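Thermophilic dibenzothiophene desulfurization enzyme C (PDB 5XDC) probably catalyses the FMNH2- and oxygen-dependent oxidation of dibenzothiophene, by way of its 5-oxide, to the 5,5-dioxide in sulfur metabolism. Local coordinates at residues I250-F255 and L387-A392; A142-D147 and R176-D181; D19-L24 and S52-L57. One frame throughout, in Å; residues are numbered along the deposited sequence.

The three contacts of this acyl-CoA dehydrogenase-like chain show three kinds of packing at different depths, one of them beside the indole pocket. Contact 1, buried near the centre of the chain, ties helix 247-276 to the segment carrying His388 of that pocket. Contact 3 packs helix 16-38 against the turn that follows helix 43-52, its centre about 24 Å from that of contact 1 and its nearest atoms about 11 Å away. Contact 2 lies at the surface, where strand 141-144 meets the loop between strands 167-174 and 184-190, its centre about 33 Å from that of contact 1 and about 42 Å from that of contact 3. None touches another, and contacts 2 and 3 lie away from the pocket.

Contact 1 of 3, residues I250-F255 and L387-A392; sequences ITQLIF and LHDPVA. With IND (indole), chain J.
Gln252 and His388 direct their N-H groups at the same atom, OD1 of Asp389, so that one carboxylate oxygen joins helix 247-276 to the loop before helix 391-404. Gln252 NE2 reaches Asp389 OD1 at 3.0 Å along an almost straight bond, with the N-H...O angle at 172°. The acceptor lies in the amide plane, but the donor stands above the carboxylate, 44° out of its plane. From the other partner, His388 ND1 to Asp389 OD1 measures 2.7 Å; this bond uses the anti lone pair and runs close to the imidazole plane. Lys345 completes the polar cluster by forming a salt bridge with Asp389 OD2 and a hydrogen bond with Gln252 OE1, which fixes which end of the amide faces the aspartate.

Both segments belong to the C-terminal helical domain of the acyl-CoA dehydrogenase fold, and the pair is a worked example of second-shell positioning: Gln252 holds Asp389, and Asp389 holds the ring of a pocket residue. The rotation of that ring is also limited by Phe255, whose edge points at one imidazole face in an edge-to-face stack, with centroids 4.5 Å apart and CE2 of Phe255 3.5 Å from CE1 of His388. A chi1 of 175°, which sets CG opposite the backbone N, extends the His388 ring between phenylalanine and ligand. Indole C5 comes within 3.7 Å of His388 CD2. Tyr93 and Tyr413, which bind FMN in another crystal structure of this enzyme though none is bound to this chain here, border the same histidine.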
loop_
_atom_site.group_PDB
_atom_site.type_symbol
_atom_site.label_atom_id
_atom_site.label_comp_id
_atom_site.label_asym_id
_atom_site.label_seq_id
_atom_site.Cartn_x
_atom_site.Cartn_y
_atom_site.Cartn_z
ATOM N N ILE B 250 27.175 -5.151 9.090
ATOM C CA ILE B 250 27.485 -6.381 8.365
ATOM C C ILE B 250 26.384 -7.407 8.579
ATOM O O ILE B 250 25.912 -8.054 7.636
ATOM C CB ILE B 250 28.846 -6.943 8.814
ATOM C CG1 ILE B 250 29.967 -6.062 8.261
ATOM C CG2 ILE B 250 29.019 -8.384 8.357
ATOM C CD1 ILE B 250 31.332 -6.381 8.858
ATOM N N THR B 251 25.995 -7.589 9.834
ATOM C CA THR B 251 25.045 -8.637 10.185
ATOM C C THR B 251 23.644 -8.280 9.711
ATOM O O THR B 251 22.909 -9.147 9.231
ATOM C CB THR B 251 25.088 -8.860 11.695
ATOM O OG1 THR B 251 26.387 -9.348 12.068
ATOM C CG2 THR B 251 24.034 -9.887 12.148
ATOM N N GLN B 252 23.263 -7.016 9.837
ATOM C CA GLN B 252 21.952 -6.590 9.361
ATOM C C GLN B 252 21.857 -6.702 7.844
ATOM O O GLN B 252 20.774 -6.968 7.313
ATOM C CB GLN B 252 21.680 -5.170 9.859
ATOM C CG GLN B 252 21.461 -5.104 11.346
ATOM C CD GLN B 252 20.055 -5.549 11.737
ATOM O OE1 GLN B 252 19.097 -5.260 11.029
ATOM N NE2 GLN B 252 19.933 -6.259 12.852
ATOM N N LEU B 253 22.978 -6.569 7.129
ATOM C CA LEU B 253 22.952 -6.805 5.687
ATOM C C LEU B 253 22.942 -8.291 5.340
ATOM O O LEU B 253 22.407 -8.672 4.289
ATOM C CB LEU B 253 24.126 -6.095 5.001
ATOM C CG LEU B 253 24.005 -5.958 3.486
ATOM C CD1 LEU B 253 22.844 -5.092 3.092
ATOM C CD2 LEU B 253 25.286 -5.364 2.905
ATOM N N ILE B 254 23.491 -9.157 6.209
ATOM C CA ILE B 254 23.276 -10.595 6.058
ATOM C C ILE B 254 21.781 -10.902 6.089
ATOM O O ILE B 254 21.261 -11.610 5.223
ATOM C CB ILE B 254 24.031 -11.381 7.148
ATOM C CG1 ILE B 254 25.537 -11.319 6.895
ATOM C CG2 ILE B 254 23.581 -12.826 7.188
ATOM C CD1 ILE B 254 26.383 -11.818 8.076
ATOM N N PHE B 255 21.075 -10.370 7.092
ATOM C CA PHE B 255 19.637 -10.599 7.183
ATOM C C PHE B 255 18.933 -10.106 5.925
ATOM O O PHE B 255 18.027 -10.771 5.397
ATOM C CB PHE B 255 19.067 -9.893 8.410
ATOM C CG PHE B 255 19.667 -10.335 9.734
ATOM C CD1 PHE B 255 20.301 -11.550 9.855
ATOM C CD2 PHE B 255 19.552 -9.521 10.859
ATOM C CE1 PHE B 255 20.835 -11.957 11.080
ATOM C CE2 PHE B 255 20.084 -9.919 12.083
ATOM C CZ PHE B 255 20.726 -11.143 12.187
ATOM N N LEU B 387 11.171 -10.618 12.090
ATOM C CA LEU B 387 10.869 -10.146 13.430
ATOM C C LEU B 387 12.093 -10.092 14.331
ATOM O O LEU B 387 11.969 -9.679 15.492
ATOM C CB LEU B 387 9.818 -11.052 14.071
ATOM C CG LEU B 387 8.518 -11.175 13.273
ATOM C CD1 LEU B 387 7.642 -12.271 13.845
ATOM C CD2 LEU B 387 7.769 -9.857 13.267
ATOM N N HIS B 388 13.263 -10.495 13.826
ATOM C CA HIS B 388 14.481 -10.495 14.634
ATOM C C HIS B 388 14.622 -9.205 15.430
ATOM O O HIS B 388 14.908 -9.223 16.636
ATOM C CB HIS B 388 15.689 -10.712 13.719
ATOM C CG HIS B 388 17.003 -10.624 14.420
ATOM N ND1 HIS B 388 17.637 -9.423 14.662
ATOM C CD2 HIS B 388 17.810 -11.589 14.918
ATOM C CE1 HIS B 388 18.781 -9.656 15.284
ATOM N NE2 HIS B 388 18.913 -10.961 15.443
ATOM N N ASP B 389 14.456 -8.069 14.761
ATOM C CA ASP B 389 14.387 -6.781 15.415
ATOM C C ASP B 389 13.395 -5.943 14.623
ATOM O O ASP B 389 13.221 -6.167 13.421
ATOM C CB ASP B 389 15.763 -6.095 15.509
ATOM C CG ASP B 389 16.465 -5.990 14.178
ATOM O OD1 ASP B 389 17.166 -6.955 13.771
ATOM O OD2 ASP B 389 16.311 -4.935 13.547
ATOM N N PRO B 390 12.688 -5.030 15.275
ATOM C CA PRO B 390 11.500 -4.432 14.643
ATOM C C PRO B 390 11.866 -3.480 13.512
ATOM O O PRO B 390 12.622 -2.525 13.693
ATOM C CB PRO B 390 10.798 -3.705 15.795
ATOM C CG PRO B 390 11.781 -3.628 16.894
ATOM C CD PRO B 390 12.801 -4.708 16.699
ATOM N N VAL B 391 11.279 -3.736 12.343
ATOM C CA VAL B 391 11.553 -2.880 11.197
ATOM C C VAL B 391 11.079 -1.458 11.472
ATOM O O VAL B 391 11.632 -0.498 10.930
ATOM C CB VAL B 391 10.921 -3.479 9.931
ATOM C CG1 VAL B 391 9.392 -3.351 9.958
ATOM C CG2 VAL B 391 11.515 -2.847 8.706
ATOM N N ALA B 392 10.091 -1.283 12.356
ATOM C CA ALA B 392 9.659 0.069 12.690
ATOM C C ALA B 392 10.810 0.914 13.239
ATOM O O ALA B 392 10.854 2.126 12.998
ATOM C CB ALA B 392 8.518 0.036 13.705
HETATM N N1 IND J . 14.699 -17.413 13.667
HETATM C C2 IND J . 15.881 -17.995 13.848
HETATM C C3 IND J . 16.477 -17.177 14.630
HETATM C C4 IND J . 16.173 -15.007 15.822
HETATM C C5 IND J . 15.220 -13.999 15.998
HETATM C C6 IND J . 13.963 -14.083 15.365
HETATM C C7 IND J . 13.661 -15.176 14.557
HETATM C C8 IND J . 14.595 -16.178 14.381
HETATM C C9 IND J . 15.877 -16.083 15.024
#

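Contact 2 of 3, residues A142-D147 and R176-D181; sequences ATPLPD and RDPNGD
Pro144, Arg176 and Thr143 carry this contact, in which the end of strand 141-144 packs against the hairpin loop joining the antiparallel strands 167-174 and 184-190 of the middle-domain sheet. The pyrrolidine of Pro144 makes the central contact. Its CD lies 3.7 Å from the carbonyl O of Arg176, while its CG rests 3.7 Å from CG of Asp177 and 4.1 Å from CD of Pro178. No hydrogen bond joins the two segments, and Pro144 has no N-H to give; backbone bonds from Ala142 to Val173 and Ser175 pair the strand just before, and then packing takes over.

Thr143 adds a methyl contact, CG2 to CB of Arg176 at 4.2 Å, while the chain of Arg176 runs straight to NE and then turns, its guanidinium lying obliquely to Thr143 OG1. The backbone of Arg176 takes left-handed helical angles as the chain leaves the strand for the type I turn of Asp177-Gly180. Within that loop Asp177 is braced on several sides: Arg183 forms a salt bridge with its OD2, and Asp181 OD1 accepts from Asp177 N at 2.7 Å. An Asx turn completes the bracing, with Asn179 N donating to Asp177 OD1 at 2.8 Å from above the carboxylate plane.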
loop_
_atom_site.group_PDB
_atom_site.type_symbol
_atom_site.label_atom_id
_atom_site.label_comp_id
_atom_site.label_asym_id
_atom_site.label_seq_id
_atom_site.Cartn_x
_atom_site.Cartn_y
_atom_site.Cartn_z
ATOM N N ALA B 142 29.298 -14.069 33.726
ATOM C CA ALA B 142 30.699 -14.474 33.655
ATOM C C ALA B 142 31.368 -14.077 34.963
ATOM O O ALA B 142 31.535 -12.885 35.237
ATOM C CB ALA B 142 31.387 -13.816 32.460
ATOM N N THR B 143 31.745 -15.074 35.772
ATOM C CA THR B 143 32.402 -14.820 37.052
ATOM C C THR B 143 33.906 -14.988 36.886
ATOM O O THR B 143 34.349 -16.045 36.411
ATOM C CB THR B 143 31.873 -15.769 38.121
ATOM O OG1 THR B 143 30.461 -15.583 38.265
ATOM C CG2 THR B 143 32.538 -15.504 39.461
ATOM N N PRO B 144 34.725 -13.997 37.221
ATOM C CA PRO B 144 36.166 -14.141 36.981
ATOM C C PRO B 144 36.801 -15.168 37.904
ATOM O O PRO B 144 36.484 -15.245 39.095
ATOM C CB PRO B 144 36.717 -12.738 37.252
ATOM C CG PRO B 144 35.713 -12.093 38.131
ATOM C CD PRO B 144 34.383 -12.662 37.739
ATOM N N LEU B 145 37.705 -15.953 37.337
ATOM C CA LEU B 145 38.546 -16.896 38.057
ATOM C C LEU B 145 39.961 -16.350 38.197
ATOM O O LEU B 145 40.398 -15.523 37.395
ATOM C CB LEU B 145 38.575 -18.235 37.327
ATOM C CG LEU B 145 37.218 -18.944 37.284
ATOM C CD1 LEU B 145 37.218 -20.023 36.230
ATOM C CD2 LEU B 145 36.876 -19.506 38.649
ATOM N N PRO B 146 40.718 -16.822 39.196
ATOM C CA PRO B 146 42.027 -16.207 39.506
ATOM C C PRO B 146 43.023 -16.151 38.351
ATOM O O PRO B 146 43.895 -15.271 38.357
ATOM C CB PRO B 146 42.564 -17.094 40.640
ATOM C CG PRO B 146 41.362 -17.642 41.303
ATOM C CD PRO B 146 40.310 -17.807 40.222
ATOM N N ASP B 147 42.962 -17.081 37.398
ATOM C CA ASP B 147 43.912 -17.145 36.293
ATOM C C ASP B 147 43.540 -16.235 35.123
ATOM O O ASP B 147 44.287 -16.187 34.143
ATOM C CB ASP B 147 44.025 -18.570 35.763
ATOM C CG ASP B 147 42.770 -19.003 35.018
ATOM O OD1 ASP B 147 41.673 -18.706 35.523
ATOM O OD2 ASP B 147 42.881 -19.625 33.954
ATOM N N ARG B 176 30.204 -10.604 40.098
ATOM C CA ARG B 176 31.154 -10.809 41.193
ATOM C C ARG B 176 32.570 -10.475 40.733
ATOM O O ARG B 176 33.526 -11.192 41.022
ATOM C CB ARG B 176 31.064 -12.240 41.727
ATOM C CG ARG B 176 29.673 -12.591 42.229
ATOM C CD ARG B 176 29.551 -14.037 42.681
ATOM N NE ARG B 176 28.216 -14.318 43.207
ATOM C CZ ARG B 176 27.147 -14.578 42.456
ATOM N NH1 ARG B 176 27.241 -14.599 41.130
ATOM N NH2 ARG B 176 25.977 -14.817 43.035
ATOM N N ASP B 177 32.695 -9.369 40.001
ATOM C CA ASP B 177 33.927 -9.013 39.306
ATOM C C ASP B 177 34.549 -7.782 39.950
ATOM O O ASP B 177 33.969 -6.687 39.865
ATOM C CB ASP B 177 33.638 -8.751 37.827
ATOM C CG ASP B 177 34.897 -8.629 36.997
ATOM O OD1 ASP B 177 35.950 -8.241 37.552
ATOM O OD2 ASP B 177 34.829 -8.918 35.781
ATOM N N PRO B 178 35.720 -7.891 40.580
ATOM C CA PRO B 178 36.310 -6.711 41.228
ATOM C C PRO B 178 36.657 -5.605 40.257
ATOM O O PRO B 178 36.835 -4.460 40.683
ATOM C CB PRO B 178 37.573 -7.271 41.899
ATOM C CG PRO B 178 37.392 -8.734 41.935
ATOM C CD PRO B 178 36.574 -9.077 40.738
ATOM N N ASN B 179 36.777 -5.912 38.968
ATOM C CA ASN B 179 37.111 -4.924 37.953
ATOM C C ASN B 179 35.877 -4.353 37.263
ATOM O O ASN B 179 36.012 -3.613 36.281
ATOM C CB ASN B 179 38.063 -5.549 36.940
ATOM C CG ASN B 179 39.425 -5.831 37.538
ATOM O OD1 ASN B 179 40.062 -4.937 38.094
ATOM N ND2 ASN B 179 39.864 -7.078 37.457
ATOM N N GLY B 180 34.683 -4.670 37.763
ATOM C CA GLY B 180 33.451 -4.086 37.270
ATOM C C GLY B 180 32.443 -5.123 36.820
ATOM O O GLY B 180 32.737 -5.925 35.929
ATOM N N ASP B 181 31.261 -5.125 37.430
ATOM C CA ASP B 181 30.173 -5.990 36.997
ATOM C C ASP B 181 29.440 -5.371 35.808
ATOM O O ASP B 181 29.540 -4.175 35.535
ATOM C CB ASP B 181 29.171 -6.235 38.125
ATOM C CG ASP B 181 29.771 -6.983 39.309
ATOM O OD1 ASP B 181 30.780 -7.694 39.134
ATOM O OD2 ASP B 181 29.224 -6.863 40.423
#

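Contact 3 of 3, residues D19-L24 and S52-L57; sequences DVATEL and SGLLTL
No ring, amide or carboxylate takes part where Val20, Ala21 and Leu24 meet Ser52 and Leu54, so there are no faces or edges to cover, and methyl groups and the CB of a serine pack together. The site belongs to the N-terminal helical domain of the acyl-CoA dehydrogenase fold, where helix 16-38 lies against the turn that ends helix 43-52. CD1 of Leu54 is the meeting point: it touches Ala21 CB at 3.8 Å, Val20 CG1 at 3.9 Å and Leu24 CD1 at 4.0 Å, reaching over from the 3-10 turn 54-55 as Val20 slides past in the opposite direction. Val20 has its CG1 anti to the backbone N (chi1 172°), which carries that methyl across to both Leu54 and CB of Ser52. From the next turn of the helix, Leu24 closes on Ser52 with its CD1. Ala76 of helix 70-83 packs on Ala21, extending the apolar layer.

Ser52 also orders the turn, its OG bonding to Ile49 O and accepting from Leu54 N in an ST turn. Replacing Ser52 by an alanine would keep CB against Val20 and Leu24, but is likely to cost Leu54 N its acceptor and Ile49 O its hydroxyl partner, loosening the turn. Gly53, with positive phi, turns the chain out of helix 43-52, and its carbonyl O is gripped twice by Thr56: by N at 3.0 Å, and by OG1 at 2.7 Å in the carbonyl plane.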
loop_
_atom_site.group_PDB
_atom_site.type_symbol
_atom_site.label_atom_id
_atom_site.label_comp_id
_atom_site.label_asym_id
_atom_site.label_seq_id
_atom_site.Cartn_x
_atom_site.Cartn_y
_atom_site.Cartn_z
ATOM N N ASP B 19 29.461 -20.382 -8.143
ATOM C CA ASP B 19 29.024 -21.637 -8.748
ATOM C C ASP B 19 28.852 -22.732 -7.697
ATOM O O ASP B 19 27.902 -23.515 -7.756
ATOM C CB ASP B 19 30.030 -22.095 -9.803
ATOM C CG ASP B 19 30.085 -21.173 -11.008
ATOM O OD1 ASP B 19 29.182 -20.328 -11.158
ATOM O OD2 ASP B 19 31.027 -21.317 -11.816
ATOM N N VAL B 20 29.784 -22.821 -6.749
ATOM C CA VAL B 20 29.672 -23.830 -5.700
ATOM C C VAL B 20 28.411 -23.604 -4.885
ATOM O O VAL B 20 27.681 -24.548 -4.576
ATOM C CB VAL B 20 30.926 -23.816 -4.814
ATOM C CG1 VAL B 20 30.748 -24.718 -3.585
ATOM C CG2 VAL B 20 32.131 -24.278 -5.637
ATOM N N ALA B 21 28.132 -22.350 -4.530
ATOM C CA ALA B 21 26.924 -22.051 -3.763
ATOM C C ALA B 21 25.668 -22.385 -4.560
ATOM O O ALA B 21 24.696 -22.931 -4.016
ATOM C CB ALA B 21 26.924 -20.579 -3.343
ATOM N N THR B 22 25.673 -22.070 -5.858
ATOM C CA THR B 22 24.532 -22.381 -6.710
ATOM C C THR B 22 24.273 -23.879 -6.750
ATOM O O THR B 22 23.118 -24.320 -6.671
ATOM C CB THR B 22 24.767 -21.825 -8.119
ATOM O OG1 THR B 22 24.735 -20.397 -8.077
ATOM C CG2 THR B 22 23.701 -22.300 -9.099
ATOM N N GLU B 23 25.336 -24.680 -6.873
ATOM C CA GLU B 23 25.164 -26.128 -6.890
ATOM C C GLU B 23 24.669 -26.635 -5.543
ATOM O O GLU B 23 23.790 -27.502 -5.490
ATOM C CB GLU B 23 26.475 -26.818 -7.276
ATOM C CG GLU B 23 26.364 -28.337 -7.379
ATOM C CD GLU B 23 25.197 -28.795 -8.237
ATOM O OE1 GLU B 23 24.300 -29.498 -7.712
ATOM O OE2 GLU B 23 25.173 -28.446 -9.434
ATOM N N LEU B 24 25.210 -26.106 -4.440
ATOM C CA LEU B 24 24.691 -26.472 -3.121
ATOM C C LEU B 24 23.190 -26.182 -3.033
ATOM O O LEU B 24 22.400 -27.039 -2.617
ATOM C CB LEU B 24 25.444 -25.722 -2.024
ATOM C CG LEU B 24 26.837 -26.235 -1.654
ATOM C CD1 LEU B 24 27.527 -25.210 -0.793
ATOM C CD2 LEU B 24 26.754 -27.558 -0.929
ATOM N N SER B 52 32.348 -28.022 0.970
ATOM C CA SER B 52 32.398 -27.091 -0.150
ATOM C C SER B 52 33.535 -26.091 -0.031
ATOM O O SER B 52 33.939 -25.507 -1.045
ATOM C CB SER B 52 31.075 -26.337 -0.243
ATOM O OG SER B 52 31.045 -25.297 0.714
ATOM N N GLY B 53 34.054 -25.870 1.180
ATOM C CA GLY B 53 35.045 -24.842 1.415
ATOM C C GLY B 53 34.498 -23.441 1.631
ATOM O O GLY B 53 35.237 -22.573 2.103
ATOM N N LEU B 54 33.211 -23.192 1.359
ATOM C CA LEU B 54 32.708 -21.826 1.409
ATOM C C LEU B 54 32.695 -21.226 2.817
ATOM O O LEU B 54 32.685 -19.997 2.947
ATOM C CB LEU B 54 31.304 -21.755 0.800
ATOM C CG LEU B 54 31.190 -22.124 -0.681
ATOM C CD1 LEU B 54 29.754 -21.896 -1.153
ATOM C CD2 LEU B 54 32.174 -21.345 -1.541
ATOM N N LEU B 55 32.726 -22.035 3.879
ATOM C CA LEU B 55 32.805 -21.448 5.216
ATOM C C LEU B 55 34.089 -20.648 5.399
ATOM O O LEU B 55 34.162 -19.801 6.297
ATOM C CB LEU B 55 32.695 -22.529 6.296
ATOM C CG LEU B 55 31.388 -23.333 6.325
ATOM C CD1 LEU B 55 31.482 -24.613 7.175
ATOM C CD2 LEU B 55 30.221 -22.478 6.829
ATOM N N THR B 56 35.101 -20.885 4.557
ATOM C CA THR B 56 36.367 -20.173 4.631
ATOM C C THR B 56 36.428 -18.986 3.671
ATOM O O THR B 56 37.516 -18.467 3.417
ATOM C CB THR B 56 37.536 -21.125 4.343
ATOM O OG1 THR B 56 37.573 -21.448 2.952
ATOM C CG2 THR B 56 37.411 -22.422 5.135
ATOM N N LEU B 57 35.278 -18.533 3.146
ATOM C CA LEU B 57 35.271 -17.485 2.122
ATOM C C LEU B 57 36.082 -16.261 2.520
ATOM O O LEU B 57 36.768 -15.670 1.677
ATOM C CB LEU B 57 33.829 -17.063 1.792
ATOM C CG LEU B 57 33.163 -17.878 0.680
ATOM C CD1 LEU B 57 31.642 -17.689 0.667
ATOM C CD2 LEU B 57 33.741 -17.476 -0.684
#